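Local coordinates for protein aminoglycoside phosphotransferase (PDB 4PDY) that probably acts as a phosphotransferase of the aminoglycoside phosphotransferase family, which shares the protein kinase-like fold, at residues Ala294-Leu299 / Ala340-Gln345; Gly267-His272 / Gln336-Ser341; Trp162-Gln167 / Arg312-Ala317; Gln167-Ala172 / Asp190-Asp195. One frame throughout, in Å; residues are numbered along the deposited sequence.

Contact 1: residues Ala294-Leu299 / Ala340-Gln345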
# COMPACT_ATOMS: atom_id res chain seq x y z
N ALA A 294 -2.43 1.08 -17.42
CA ALA A 294 -1.33 1.08 -16.45
C ALA A 294 -1.64 0.15 -15.26
O ALA A 294 -0.78 -0.59 -14.81
CB ALA A 294 -1.05 2.48 -15.97
N VAL A 295 -2.87 0.22 -14.75
CA VAL A 295 -3.30 -0.67 -13.68
C VAL A 295 -3.24 -2.13 -14.15
O VAL A 295 -2.75 -2.99 -13.43
CB VAL A 295 -4.72 -0.30 -13.20
CG1 VAL A 295 -5.27 -1.38 -12.29
CG2 VAL A 295 -4.72 1.04 -12.48
N GLU A 296 -3.69 -2.41 -15.38
CA GLU A 296 -3.60 -3.76 -15.89
C GLU A 296 -2.15 -4.26 -15.98
O GLU A 296 -1.87 -5.43 -15.70
CB GLU A 296 -4.20 -3.85 -17.29
CG GLU A 296 -5.71 -3.69 -17.33
CD GLU A 296 -6.23 -3.84 -18.75
OE1 GLU A 296 -6.02 -2.92 -19.58
OE2 GLU A 296 -6.83 -4.89 -19.02
N ALA A 297 -1.23 -3.38 -16.39
CA ALA A 297 0.17 -3.76 -16.49
C ALA A 297 0.70 -4.25 -15.14
O ALA A 297 1.39 -5.28 -15.02
CB ALA A 297 1.02 -2.58 -16.96
N ILE A 298 0.32 -3.51 -14.09
CA ILE A 298 0.77 -3.86 -12.76
C ILE A 298 0.10 -5.17 -12.30
O ILE A 298 0.78 -6.08 -11.84
CB ILE A 298 0.48 -2.72 -11.77
CG1 ILE A 298 1.32 -1.49 -12.09
CG2 ILE A 298 0.77 -3.14 -10.33
CD1 ILE A 298 0.76 -0.20 -11.55
N LEU A 299 -1.23 -5.25 -12.40
CA LEU A 299 -1.93 -6.46 -11.97
C LEU A 299 -1.59 -7.73 -12.72
O LEU A 299 -1.60 -8.82 -12.15
CB LEU A 299 -3.42 -6.30 -12.08
CG LEU A 299 -4.08 -5.32 -11.16
CD1 LEU A 299 -5.57 -5.31 -11.42
CD2 LEU A 299 -3.77 -5.70 -9.72
N ALA A 340 -8.93 -11.26 -17.81
CA ALA A 340 -9.49 -11.36 -19.15
C ALA A 340 -10.71 -10.48 -19.36
O ALA A 340 -10.84 -9.77 -20.35
CB ALA A 340 -9.83 -12.80 -19.46
N SER A 341 -11.63 -10.54 -18.40
CA SER A 341 -12.84 -9.72 -18.48
C SER A 341 -12.51 -8.23 -18.34
O SER A 341 -13.12 -7.40 -19.02
CB SER A 341 -13.87 -10.14 -17.41
OG SER A 341 -13.30 -10.12 -16.13
N LEU A 342 -11.54 -7.88 -17.49
CA LEU A 342 -11.14 -6.48 -17.36
C LEU A 342 -10.53 -5.96 -18.67
O LEU A 342 -10.82 -4.85 -19.10
CB LEU A 342 -10.16 -6.27 -16.20
CG LEU A 342 -9.58 -4.87 -16.02
CD1 LEU A 342 -10.68 -3.85 -15.79
CD2 LEU A 342 -8.56 -4.86 -14.88
N ARG A 343 -9.69 -6.77 -19.30
CA ARG A 343 -9.11 -6.41 -20.59
C ARG A 343 -10.19 -6.12 -21.63
O ARG A 343 -10.12 -5.14 -22.38
CB ARG A 343 -8.21 -7.54 -21.05
CG ARG A 343 -7.59 -7.30 -22.42
CD ARG A 343 -6.42 -8.24 -22.68
NE ARG A 343 -6.77 -9.64 -22.43
CZ ARG A 343 -5.91 -10.62 -22.18
NH1 ARG A 343 -6.37 -11.84 -21.93
NH2 ARG A 343 -4.60 -10.39 -22.14
N GLN A 344 -11.21 -6.97 -21.66
CA GLN A 344 -12.33 -6.74 -22.56
C GLN A 344 -13.06 -5.45 -22.20
O GLN A 344 -13.41 -4.67 -23.11
CB GLN A 344 -13.28 -7.94 -22.57
CG GLN A 344 -12.68 -9.16 -23.25
CD GLN A 344 -13.59 -10.37 -23.19
OE1 GLN A 344 -14.71 -10.31 -22.68
NE2 GLN A 344 -13.11 -11.49 -23.73
N GLN A 345 -13.29 -5.23 -20.90
CA GLN A 345 -13.97 -4.01 -20.43
C GLN A 345 -13.23 -2.75 -20.92
O GLN A 345 -13.84 -1.80 -21.39
CB GLN A 345 -14.09 -3.99 -18.90
CG GLN A 345 -14.89 -2.82 -18.33
CD GLN A 345 -16.38 -2.92 -18.62
OE1 GLN A 345 -16.88 -3.94 -19.06
NE2 GLN A 345 -17.09 -1.83 -18.37
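Glu296 and Leu342 reach toward each other from opposite directions and carry the tight part of this contact. CG of Glu296 lies 3.9 Å from CD2 of Leu342, an aliphatic touch low on the acid's side chain. The chain then runs on extended beyond CG (chi2 -178°). This brings the carboxylate alongside the backbone of the other helix. There OE2 of Glu296 sits 3.2 Å from CA of Arg343 and 3.6 Å from its CB. The amide N of Arg343 is also close, 3.4 Å from the same OE2, but its angle is poor and no hydrogen bond forms. Here helix 289-300 packs against the long C-terminal helix 319-347, in the mainly helical part of this kinase-like protein. The other faces of helix 289-300 are taken up as well: Val295 leans on helix 252-266, and Ala297 on helix 189-203. Glu296 is buried, and Leu202 and Val346 also touch its side chain. The solvent side is looser. Arg343 bends at chi3 (51°), and its guanidinium turns off from Glu296. Its NE stays 5.8 Å from OE2 of Glu296, so the opposite charges do not pair. The guanidinium of Arg343 instead has a long, weak ion pair with Glu198.

Contact 2: residues Gly267-His272 / Gln336-Ser341; sequences GNWDGH and QAFLAS
The Trp269 indole offers an edge to Phe338. CD2 of Phe338 lies near the indole plane, 3.7 Å from CE3 of Trp269. The two rings meet obliquely, with planes at 44° and the centroid of the six-membered indole ring 5.9 Å from that of Phe338. OD1 of Asn268 also lies at an edge of the indole. The residues Gly267 to Asp270 form a type I' beta turn that links helix 252-266 to helix 271-284, and the turn projects Trp269 onto helix 319-347. Trp269 also meets Leu339, whose CD2 comes within 4.4 Å of its CZ3, again at an oblique angle. Phe338 has CG anti to its backbone N (chi1 171°). Its ring thereby extends past Trp269 to Gly271, and CE1 of Phe338 stands 3.9 Å from CA of Gly271. With an alanine in place of Phe338, a gap is likely to open beside the indole edge and the packing on Gly271 to be lost. Leu264 of helix 252-266 touches both Trp269 and Phe338, and a thiocyanate ion, probably from the crystallisation liquor, lies about 3 Å from the Trp269 side chain. Asp270, which closes the turn, is the N-cap of helix 271-284. Its OD1 accepts from two donors of one residue: the backbone N of His272 at 2.9 Å, on the anti side, and ND1 of the same His272 at 2.8 Å, on the syn lone pair.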
# COMPACT_ATOMS: atom_id res chain seq x y z
N GLY A 267 -9.99 -11.79 -1.95
CA GLY A 267 -11.37 -12.13 -2.34
C GLY A 267 -11.51 -13.04 -3.56
O GLY A 267 -12.53 -13.02 -4.23
N ASN A 268 -10.48 -13.83 -3.84
CA ASN A 268 -10.44 -14.71 -5.01
C ASN A 268 -11.01 -14.10 -6.27
O ASN A 268 -11.83 -14.68 -6.98
CB ASN A 268 -11.05 -16.08 -4.76
CG ASN A 268 -10.58 -17.11 -5.79
OD1 ASN A 268 -9.61 -16.88 -6.52
ND2 ASN A 268 -11.28 -18.18 -5.90
N TRP A 269 -10.54 -12.90 -6.54
CA TRP A 269 -10.70 -12.30 -7.86
C TRP A 269 -12.17 -12.02 -8.18
O TRP A 269 -12.56 -11.96 -9.33
CB TRP A 269 -9.92 -13.12 -8.93
CG TRP A 269 -8.46 -13.10 -8.57
CD1 TRP A 269 -7.80 -13.96 -7.74
CD2 TRP A 269 -7.52 -12.08 -8.91
NE1 TRP A 269 -6.51 -13.53 -7.54
CE2 TRP A 269 -6.31 -12.38 -8.25
CE3 TRP A 269 -7.59 -10.92 -9.69
CZ2 TRP A 269 -5.18 -11.59 -8.37
CZ3 TRP A 269 -6.46 -10.15 -9.82
CH2 TRP A 269 -5.27 -10.48 -9.18
N ASP A 270 -12.95 -11.79 -7.12
CA ASP A 270 -14.34 -11.32 -7.24
C ASP A 270 -14.35 -9.89 -7.78
O ASP A 270 -13.91 -8.94 -7.11
CB ASP A 270 -15.02 -11.39 -5.87
CG ASP A 270 -16.51 -11.03 -5.91
OD1 ASP A 270 -16.97 -10.28 -6.77
OD2 ASP A 270 -17.24 -11.53 -5.05
N GLY A 271 -14.85 -9.73 -9.01
CA GLY A 271 -14.84 -8.43 -9.66
C GLY A 271 -15.71 -7.38 -9.03
O GLY A 271 -15.58 -6.21 -9.33
N HIS A 272 -16.59 -7.77 -8.09
CA HIS A 272 -17.31 -6.73 -7.34
C HIS A 272 -16.35 -5.84 -6.57
O HIS A 272 -16.60 -4.65 -6.39
CB HIS A 272 -18.33 -7.29 -6.34
CG HIS A 272 -19.51 -7.97 -6.96
ND1 HIS A 272 -19.58 -9.34 -7.12
CD2 HIS A 272 -20.69 -7.48 -7.43
CE1 HIS A 272 -20.73 -9.66 -7.68
NE2 HIS A 272 -21.43 -8.56 -7.85
N GLN A 336 -6.93 -15.35 -13.86
CA GLN A 336 -6.90 -15.25 -15.33
C GLN A 336 -8.24 -14.76 -15.87
O GLN A 336 -8.28 -13.87 -16.71
CB GLN A 336 -6.56 -16.61 -15.96
CG GLN A 336 -5.12 -17.05 -15.77
CD GLN A 336 -4.13 -16.10 -16.40
OE1 GLN A 336 -4.26 -15.73 -17.56
NE2 GLN A 336 -3.12 -15.72 -15.64
N ALA A 337 -9.33 -15.34 -15.37
CA ALA A 337 -10.68 -14.96 -15.82
C ALA A 337 -11.00 -13.50 -15.54
O ALA A 337 -11.60 -12.79 -16.33
CB ALA A 337 -11.73 -15.85 -15.17
N PHE A 338 -10.61 -13.04 -14.36
CA PHE A 338 -10.83 -11.66 -13.99
C PHE A 338 -10.05 -10.71 -14.89
O PHE A 338 -10.60 -9.72 -15.38
CB PHE A 338 -10.50 -11.35 -12.54
CG PHE A 338 -10.55 -9.88 -12.28
CD1 PHE A 338 -11.77 -9.23 -12.14
CD2 PHE A 338 -9.40 -9.12 -12.33
CE1 PHE A 338 -11.80 -7.84 -12.03
CE2 PHE A 338 -9.43 -7.75 -12.20
CZ PHE A 338 -10.64 -7.11 -12.03
N LEU A 339 -8.77 -11.01 -15.08
CA LEU A 339 -7.93 -10.15 -15.89
C LEU A 339 -8.40 -10.14 -17.34
O LEU A 339 -8.32 -9.11 -17.98
CB LEU A 339 -6.46 -10.51 -15.78
CG LEU A 339 -5.86 -10.34 -14.38
CD1 LEU A 339 -4.49 -11.00 -14.32
CD2 LEU A 339 -5.79 -8.87 -13.99
N ALA A 340 -8.93 -11.26 -17.81
CA ALA A 340 -9.49 -11.36 -19.15
C ALA A 340 -10.71 -10.48 -19.36
O ALA A 340 -10.84 -9.77 -20.35
CB ALA A 340 -9.83 -12.80 -19.46
N SER A 341 -11.63 -10.54 -18.40
CA SER A 341 -12.84 -9.72 -18.48
C SER A 341 -12.51 -8.23 -18.34
O SER A 341 -13.12 -7.40 -19.02
CB SER A 341 -13.87 -10.14 -17.41
OG SER A 341 -13.30 -10.12 -16.13

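Contact 3: residues Trp162-Gln167 / Arg312-Ala317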
# COMPACT_ATOMS: atom_id res chain seq x y z
N TRP A 162 11.09 -9.93 -13.18
CA TRP A 162 10.93 -11.00 -14.16
C TRP A 162 12.25 -11.78 -14.32
O TRP A 162 12.28 -13.01 -14.33
CB TRP A 162 10.47 -10.44 -15.52
CG TRP A 162 10.70 -11.41 -16.66
CD1 TRP A 162 11.42 -11.19 -17.80
CD2 TRP A 162 10.26 -12.77 -16.72
NE1 TRP A 162 11.45 -12.32 -18.57
CE2 TRP A 162 10.75 -13.31 -17.92
CE3 TRP A 162 9.52 -13.59 -15.85
CZ2 TRP A 162 10.50 -14.63 -18.31
CZ3 TRP A 162 9.28 -14.91 -16.23
CH2 TRP A 162 9.77 -15.42 -17.45
N ARG A 163 13.35 -11.05 -14.48
CA ARG A 163 14.65 -11.68 -14.63
C ARG A 163 14.98 -12.57 -13.43
O ARG A 163 15.46 -13.67 -13.57
CB ARG A 163 15.73 -10.62 -14.84
CG ARG A 163 15.63 -9.97 -16.21
CD ARG A 163 16.52 -8.76 -16.35
NE ARG A 163 16.53 -8.31 -17.75
CZ ARG A 163 16.99 -7.14 -18.17
NH1 ARG A 163 17.47 -6.25 -17.30
NH2 ARG A 163 16.95 -6.85 -19.46
N ASP A 164 14.62 -12.09 -12.24
CA ASP A 164 14.81 -12.85 -11.00
C ASP A 164 13.96 -14.13 -10.99
O ASP A 164 14.45 -15.23 -10.73
CB ASP A 164 14.43 -11.94 -9.84
CG ASP A 164 14.75 -12.53 -8.47
OD1 ASP A 164 15.70 -13.32 -8.32
OD2 ASP A 164 14.02 -12.18 -7.52
N LEU A 165 12.68 -13.97 -11.32
CA LEU A 165 11.75 -15.09 -11.34
C LEU A 165 12.24 -16.20 -12.28
O LEU A 165 12.22 -17.37 -11.92
CB LEU A 165 10.34 -14.63 -11.70
CG LEU A 165 9.22 -15.67 -11.67
CD1 LEU A 165 9.14 -16.39 -10.32
CD2 LEU A 165 7.90 -15.00 -12.00
N ARG A 166 12.66 -15.83 -13.49
CA ARG A 166 13.17 -16.80 -14.46
C ARG A 166 14.41 -17.53 -13.93
O ARG A 166 14.53 -18.74 -14.06
CB ARG A 166 13.48 -16.09 -15.77
CG ARG A 166 13.53 -17.00 -16.98
CD ARG A 166 13.76 -16.16 -18.22
NE ARG A 166 14.81 -15.16 -18.00
CZ ARG A 166 15.18 -14.26 -18.92
NH1 ARG A 166 14.58 -14.24 -20.09
NH2 ARG A 166 16.13 -13.38 -18.65
N GLN A 167 15.33 -16.78 -13.33
CA GLN A 167 16.52 -17.39 -12.73
C GLN A 167 16.17 -18.35 -11.61
O GLN A 167 16.75 -19.41 -11.51
CB GLN A 167 17.51 -16.33 -12.25
CG GLN A 167 18.27 -15.66 -13.38
CD GLN A 167 18.93 -16.65 -14.33
OE1 GLN A 167 19.65 -17.56 -13.90
NE2 GLN A 167 18.69 -16.47 -15.64
N ARG A 312 12.10 -17.18 -0.64
CA ARG A 312 12.55 -18.55 -0.46
C ARG A 312 14.01 -18.77 -0.85
O ARG A 312 14.77 -19.37 -0.11
CB ARG A 312 11.70 -19.55 -1.21
CG ARG A 312 12.01 -21.00 -0.87
CD ARG A 312 10.94 -21.93 -1.40
NE ARG A 312 11.01 -23.28 -0.87
CZ ARG A 312 10.35 -23.71 0.21
NH1 ARG A 312 9.61 -22.89 0.94
NH2 ARG A 312 10.47 -24.98 0.55
N TYR A 313 14.36 -18.29 -2.04
CA TYR A 313 15.63 -18.65 -2.64
C TYR A 313 16.74 -17.63 -2.36
O TYR A 313 17.91 -17.99 -2.39
CB TYR A 313 15.44 -18.83 -4.13
CG TYR A 313 14.49 -19.96 -4.50
CD1 TYR A 313 14.75 -21.27 -4.13
CD2 TYR A 313 13.36 -19.72 -5.28
CE1 TYR A 313 13.88 -22.31 -4.49
CE2 TYR A 313 12.51 -20.74 -5.65
CZ TYR A 313 12.77 -22.04 -5.27
OH TYR A 313 11.93 -23.05 -5.64
N HIS A 314 16.38 -16.37 -2.12
CA HIS A 314 17.38 -15.37 -1.74
C HIS A 314 17.60 -15.30 -0.23
O HIS A 314 18.69 -14.99 0.21
CB HIS A 314 17.03 -13.98 -2.24
CG HIS A 314 17.13 -13.82 -3.72
ND1 HIS A 314 18.20 -13.20 -4.33
CD2 HIS A 314 16.27 -14.16 -4.71
CE1 HIS A 314 18.01 -13.19 -5.63
NE2 HIS A 314 16.85 -13.76 -5.89
N PHE A 315 16.54 -15.55 0.53
CA PHE A 315 16.60 -15.43 1.97
C PHE A 315 16.68 -16.82 2.57
O PHE A 315 17.78 -17.33 2.81
CB PHE A 315 15.45 -14.56 2.52
CG PHE A 315 15.31 -13.21 1.87
CD1 PHE A 315 16.39 -12.57 1.27
CD2 PHE A 315 14.08 -12.57 1.86
CE1 PHE A 315 16.23 -11.34 0.65
CE2 PHE A 315 13.92 -11.33 1.25
CZ PHE A 315 15.00 -10.72 0.65
N ALA A 316 15.54 -17.47 2.78
CA ALA A 316 15.51 -18.85 3.28
C ALA A 316 14.10 -19.39 3.13
O ALA A 316 13.13 -18.62 3.09
CB ALA A 316 15.93 -18.97 4.75
N ALA A 317 14.01 -20.71 3.08
CA ALA A 317 12.74 -21.39 3.05
C ALA A 317 11.94 -21.16 4.32
O ALA A 317 12.49 -21.09 5.43
CB ALA A 317 12.93 -22.88 2.79
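NE2 of His314 donates to OD1 of Asp164 at 2.7 Å, with an N-H...O angle of 153°. The bond reaches OD1 on its syn side, somewhat out of the carboxylate plane. OD1 of Asp164 also stands slightly out of the plane of the imidazole, at its edge. The carboxylate and ring planes are 65° apart. Asp164 has CG anti to its N (chi1 -172°), which carries the carboxylate across to the other helix. The backbones stay far apart, with CA of Asp164 9.9 Å from CA of His314. The bond thus ties the middle of helix 154-173 to the C-terminal end of helix 303-315, where a wider pi-type turn occurs. The other oxygen, OD2 of Asp164, accepts from His310 ND1 and Trp306 NE1 of the same helix 303-315. The ring of His310 also stacks on that of His314. The contact lies at the surface. Three N-H groups on one carboxylate would probably favour its ionised form, and the negative charge would in turn tend to make a protonated His314 easier to keep.

Contact 4: residues Gln167-Ala172 / Asp190-Asp195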
# COMPACT_ATOMS: atom_id res chain seq x y z
N GLN A 167 15.33 -16.78 -13.33
CA GLN A 167 16.52 -17.39 -12.73
C GLN A 167 16.17 -18.35 -11.61
O GLN A 167 16.75 -19.41 -11.51
CB GLN A 167 17.51 -16.33 -12.25
CG GLN A 167 18.27 -15.66 -13.38
CD GLN A 167 18.93 -16.65 -14.33
OE1 GLN A 167 19.65 -17.56 -13.90
NE2 GLN A 167 18.69 -16.47 -15.64
N MSE A 168 15.20 -17.97 -10.78
CA MSE A 168 14.78 -18.81 -9.65
C MSE A 168 14.20 -20.11 -10.11
O MSE A 168 14.57 -21.14 -9.59
CB MSE A 168 13.82 -18.06 -8.74
CG MSE A 168 14.64 -16.97 -8.06
SE MSE A 168 13.60 -16.09 -6.70
CE MSE A 168 12.31 -15.12 -7.78
N TRP A 169 13.35 -20.14 -11.14
CA TRP A 169 12.84 -21.45 -11.54
C TRP A 169 13.87 -22.28 -12.31
O TRP A 169 13.84 -23.50 -12.25
CB TRP A 169 11.46 -21.42 -12.18
CG TRP A 169 11.38 -20.91 -13.55
CD1 TRP A 169 12.11 -21.30 -14.64
CD2 TRP A 169 10.46 -19.93 -14.01
NE1 TRP A 169 11.71 -20.60 -15.75
CE2 TRP A 169 10.70 -19.75 -15.40
CE3 TRP A 169 9.45 -19.19 -13.40
CZ2 TRP A 169 9.96 -18.86 -16.17
CZ3 TRP A 169 8.71 -18.31 -14.18
CH2 TRP A 169 8.98 -18.14 -15.54
N LEU A 170 14.81 -21.62 -13.00
CA LEU A 170 15.95 -22.35 -13.56
C LEU A 170 16.76 -23.01 -12.45
O LEU A 170 17.18 -24.17 -12.57
CB LEU A 170 16.84 -21.42 -14.38
CG LEU A 170 16.21 -20.87 -15.67
CD1 LEU A 170 17.14 -19.83 -16.29
CD2 LEU A 170 15.89 -21.98 -16.68
N GLY A 171 16.95 -22.29 -11.35
CA GLY A 171 17.66 -22.85 -10.21
C GLY A 171 16.92 -24.05 -9.65
O GLY A 171 17.53 -25.06 -9.30
N ALA A 172 15.59 -23.94 -9.55
CA ALA A 172 14.80 -25.02 -8.96
C ALA A 172 14.83 -26.25 -9.87
O ALA A 172 14.85 -27.38 -9.41
CB ALA A 172 13.36 -24.57 -8.72
N ASP A 190 5.02 -21.80 -17.39
CA ASP A 190 4.53 -21.27 -18.65
C ASP A 190 3.51 -20.16 -18.40
O ASP A 190 3.57 -19.12 -19.08
CB ASP A 190 4.01 -22.39 -19.56
CG ASP A 190 5.14 -23.28 -20.12
OD1 ASP A 190 6.01 -22.77 -20.88
OD2 ASP A 190 5.14 -24.48 -19.80
N GLU A 191 2.64 -20.31 -17.39
CA GLU A 191 1.70 -19.24 -17.06
C GLU A 191 2.41 -18.02 -16.49
O GLU A 191 2.05 -16.88 -16.78
CB GLU A 191 0.60 -19.68 -16.09
CG GLU A 191 -0.30 -18.53 -15.61
CD GLU A 191 -1.35 -18.94 -14.57
OE1 GLU A 191 -1.20 -18.56 -13.35
OE2 GLU A 191 -2.32 -19.62 -14.99
N LEU A 192 3.37 -18.25 -15.62
CA LEU A 192 4.11 -17.14 -15.03
C LEU A 192 4.84 -16.35 -16.12
O LEU A 192 4.83 -15.12 -16.13
CB LEU A 192 5.10 -17.67 -13.99
CG LEU A 192 4.52 -18.27 -12.71
CD1 LEU A 192 5.68 -18.84 -11.91
CD2 LEU A 192 3.78 -17.23 -11.91
N HIS A 193 5.48 -17.07 -17.04
CA HIS A 193 6.19 -16.46 -18.16
C HIS A 193 5.23 -15.62 -19.02
O HIS A 193 5.52 -14.46 -19.35
CB HIS A 193 6.90 -17.55 -18.98
CG HIS A 193 7.72 -17.05 -20.13
ND1 HIS A 193 8.23 -17.89 -21.09
CD2 HIS A 193 8.14 -15.80 -20.46
CE1 HIS A 193 8.92 -17.19 -21.97
NE2 HIS A 193 8.88 -15.92 -21.61
N ARG A 194 4.08 -16.19 -19.34
CA ARG A 194 3.09 -15.50 -20.17
C ARG A 194 2.64 -14.21 -19.50
O ARG A 194 2.59 -13.15 -20.11
CB ARG A 194 1.87 -16.38 -20.44
CG ARG A 194 0.97 -15.82 -21.53
CD ARG A 194 -0.39 -16.49 -21.68
NE ARG A 194 -0.41 -17.90 -21.29
CZ ARG A 194 -1.09 -18.42 -20.26
NH1 ARG A 194 -1.86 -17.68 -19.48
NH2 ARG A 194 -1.01 -19.73 -20.03
N ASP A 195 2.32 -14.29 -18.21
CA ASP A 195 1.85 -13.12 -17.50
C ASP A 195 2.92 -12.02 -17.39
O ASP A 195 2.63 -10.84 -17.57
CB ASP A 195 1.40 -13.49 -16.08
CG ASP A 195 0.02 -14.13 -16.02
OD1 ASP A 195 -0.75 -14.07 -17.00
OD2 ASP A 195 -0.31 -14.66 -14.93
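Two helices of the helical region, 154-173 and 189-203, are bridged here by one tryptophan. Trp169 points across from the first and lays the far end of its six-membered ring against the second. CZ3 of Trp169 is 3.7 Å from CB of Leu192 and 3.8 Å from its CD1. CE3 of Trp169 stands a little further off, 4.1 Å from the same CD1. The next atom round the ring from CZ3, CH2 of Trp169, is 4.0 Å from the backbone N of His193 and 4.1 Å from its CB. The approach is oblique to the indole. The Trp169 and Leu192 side chains slide past each other in opposite directions, whereas His193 crosses the indole at about a right angle. Trp169 places CG between its N and its carbonyl carbon (chi1 73°), the crowded position, and from there the ring spans a CA separation of 10.3 Å between Trp169 and Leu192. No hydrogen bond links the two segments; Trp169 and Leu192 meet through carbon atoms. A serine in place of Trp169 would probably leave Leu192 without its aromatic cover and open a gap between the two helices. Leu185 of helix 180-187 touches both Trp169 and Leu192. Pro305 of helix 303-315 lies on Leu192, and Trp162, about two turns back along helix 154-173, meets the rings of Trp169 and His193.

How the contacts relate
The contacts fall into two pairs. Contacts 1 and 2 have centres 10 Å apart and share Ala340 and Ser341 on helix 319-347; Leu299 CB of contact 1 packs 4.0 Å from Leu339 CD2 of contact 2. Contacts 3 and 4 are likewise 10 Å apart and share Gln167 on helix 154-173; there Trp162 CZ3 comes 3.3 Å from Trp169 CH2. Contact 2 meets contact 4 through Gln336 NE2 and Asp195 OD1, 3.2 Å apart and probably hydrogen-bonded. Contacts 1 and 3 do not touch, their nearest atoms being about 10 Å apart. None of the four supplies a residue to the pocket of the bound histidine, which includes Ala56, Trp110 and Leu232.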